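Local coordinates for protein HTPA Reductase (Selaginella moellendorffii, PDB 5U5I) that probably catalyses the NAD(P)H-dependent reduction of 4-hydroxy-tetrahydrodipicolinate to tetrahydrodipicolinate in lysine biosynthesis and binds NAD, at residues Q156-H161 and E192-P197. Sequence-based numbering, arbitrary orientation.
Sequences QVTESH and ELVRDP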
loop_
_atom_site.group_PDB
_atom_site.type_symbol
_atom_site.label_atom_id
_atom_site.label_comp_id
_atom_site.label_asym_id
_atom_site.label_seq_id
_atom_site.Cartn_x
_atom_site.Cartn_y
_atom_site.Cartn_z
ATOM N N GLN B 156 6.829 10.473 -8.468
ATOM C CA GLN B 156 6.931 10.196 -9.913
ATOM C C GLN B 156 6.069 8.964 -10.227
ATOM O O GLN B 156 6.169 7.948 -9.527
ATOM C CB GLN B 156 8.369 9.902 -10.324
ATOM C CG GLN B 156 9.345 11.043 -10.103
ATOM C CD GLN B 156 10.803 10.607 -10.189
ATOM O OE1 GLN B 156 11.628 11.048 -9.398
ATOM N NE2 GLN B 156 11.123 9.743 -11.145
ATOM N N VAL B 157 5.232 9.055 -11.265
ATOM C CA VAL B 157 4.401 7.925 -11.719
ATOM C C VAL B 157 4.643 7.703 -13.205
ATOM O O VAL B 157 4.442 8.610 -14.016
ATOM C CB VAL B 157 2.892 8.156 -11.491
ATOM C CG1 VAL B 157 2.081 6.943 -11.955
ATOM C CG2 VAL B 157 2.608 8.470 -10.031
ATOM N N THR B 158 5.080 6.499 -13.552
ATOM C CA THR B 158 5.288 6.139 -14.942
ATOM C C THR B 158 4.511 4.849 -15.272
ATOM O O THR B 158 4.397 3.929 -14.456
ATOM C CB THR B 158 6.789 6.085 -15.324
ATOM O OG1 THR B 158 6.921 5.617 -16.673
ATOM C CG2 THR B 158 7.583 5.170 -14.420
ATOM N N GLU B 159 3.971 4.816 -16.481
ATOM C CA GLU B 159 2.939 3.855 -16.840
ATOM C C GLU B 159 3.111 3.435 -18.307
ATOM O O GLU B 159 3.353 4.275 -19.172
ATOM C CB GLU B 159 1.589 4.519 -16.560
ATOM C CG GLU B 159 0.352 3.698 -16.820
ATOM C CD GLU B 159 -0.260 3.989 -18.181
ATOM O OE1 GLU B 159 0.251 3.465 -19.190
ATOM O OE2 GLU B 159 -1.253 4.745 -18.249
ATOM N N SER B 160 2.997 2.132 -18.568
ATOM C CA SER B 160 3.153 1.579 -19.910
ATOM C C SER B 160 2.068 0.552 -20.247
ATOM O O SER B 160 1.895 -0.438 -19.539
ATOM C CB SER B 160 4.538 0.952 -20.079
ATOM O OG SER B 160 4.696 0.411 -21.377
ATOM N N HIS B 161 1.362 0.820 -21.347
ATOM C CA HIS B 161 0.360 -0.065 -21.926
ATOM C C HIS B 161 0.612 -0.129 -23.447
ATOM O O HIS B 161 1.405 0.648 -23.999
ATOM C CB HIS B 161 -1.060 0.472 -21.662
ATOM C CG HIS B 161 -1.560 0.250 -20.267
ATOM N ND1 HIS B 161 -1.147 1.010 -19.192
ATOM C CD2 HIS B 161 -2.460 -0.635 -19.774
ATOM C CE1 HIS B 161 -1.751 0.589 -18.095
ATOM N NE2 HIS B 161 -2.559 -0.407 -18.421
ATOM N N GLU B 192 3.743 9.892 -16.597
ATOM C CA GLU B 192 4.540 9.687 -17.794
ATOM C C GLU B 192 3.983 8.469 -18.513
ATOM O O GLU B 192 4.022 7.358 -17.980
ATOM C CB GLU B 192 5.997 9.477 -17.398
ATOM C CG GLU B 192 6.983 9.521 -18.552
ATOM C CD GLU B 192 8.331 10.108 -18.154
ATOM O OE1 GLU B 192 8.695 10.051 -16.950
ATOM O OE2 GLU B 192 9.031 10.629 -19.052
ATOM N N LEU B 193 3.436 8.687 -19.707
ATOM C CA LEU B 193 2.817 7.618 -20.489
ATOM C C LEU B 193 3.816 7.087 -21.500
ATOM O O LEU B 193 4.036 7.707 -22.540
ATOM C CB LEU B 193 1.557 8.124 -21.208
ATOM C CG LEU B 193 0.387 8.656 -20.366
ATOM C CD1 LEU B 193 -0.794 8.994 -21.269
ATOM C CD2 LEU B 193 -0.045 7.670 -19.296
ATOM N N VAL B 194 4.428 5.949 -21.192
ATOM C CA VAL B 194 5.338 5.298 -22.126
ATOM C C VAL B 194 4.490 4.501 -23.109
ATOM O O VAL B 194 3.780 3.584 -22.709
ATOM C CB VAL B 194 6.358 4.396 -21.407
ATOM C CG1 VAL B 194 7.228 3.646 -22.410
ATOM C CG2 VAL B 194 7.227 5.237 -20.474
ATOM N N ARG B 195 4.541 4.898 -24.379
ATOM C CA ARG B 195 3.806 4.237 -25.463
ATOM C C ARG B 195 4.647 3.833 -26.694
ATOM O O ARG B 195 4.123 3.160 -27.586
ATOM C CB ARG B 195 2.645 5.138 -25.901
ATOM C CG ARG B 195 1.562 5.328 -24.847
ATOM C CD ARG B 195 0.797 4.034 -24.612
ATOM N NE ARG B 195 -0.311 4.178 -23.669
ATOM C CZ ARG B 195 -0.199 4.244 -22.337
ATOM N NH1 ARG B 195 0.994 4.224 -21.731
ATOM N NH2 ARG B 195 -1.303 4.358 -21.596
ATOM N N ASP B 196 5.925 4.218 -26.739
ATOM C CA ASP B 196 6.826 3.851 -27.836
ATOM C C ASP B 196 7.444 2.476 -27.533
ATOM O O ASP B 196 8.088 2.324 -26.493
ATOM C CB ASP B 196 7.921 4.914 -27.994
ATOM C CG ASP B 196 8.852 4.642 -29.167
ATOM O OD1 ASP B 196 9.419 3.530 -29.236
ATOM O OD2 ASP B 196 9.039 5.546 -30.017
ATOM N N PRO B 197 7.270 1.481 -28.437
ATOM C CA PRO B 197 7.788 0.113 -28.237
ATOM C C PRO B 197 9.244 -0.004 -27.761
ATOM O O PRO B 197 9.509 -0.767 -26.835
ATOM C CB PRO B 197 7.633 -0.525 -29.616
ATOM C CG PRO B 197 6.473 0.175 -30.217
ATOM C CD PRO B 197 6.474 1.576 -29.677
#
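Glu159 OE1 is gripped from opposite faces of its carboxylate: Arg195 NH1 arrives on the syn side at 2.8 Å, making a salt bridge, while His161 ND1 donates to Glu159 OE1 at 2.8 Å from above the plane. A weak bond of 3.0 Å runs from Arg195 NH2 to Glu159 OE1. The other oxygen, OE2, accepts a hydrogen bond from the backbone N of Ser169. Glu159 reaches this position through a turn about CB-CG (chi2 -97°). Arg195 also folds back, its NH1 bonding to Val194 O and its NE to Lys165 O, while the CB of His161 lies 3.9 Å above the guanidinium centre. With alanine in place of Arg195, the buried carboxylate would probably lose its cationic mate, and Lys165 O and Val194 O their bonds from the arginine. Alongside this polar cluster, parallel strands 156-161 and 192-194 are paired through Glu192 N to Val157 O, Glu159 N to Glu192 O and Val194 N to Glu159 O, the last at 2.8 Å. They belong to a beta-alpha-beta crossover through helix 170-181, with 192-194 the edge strand beside 154-161. The side chain of His161 lies about 8 Å from the bound NAD; sharing OE1 couples its ring to the guanidinium and probably helps hold it.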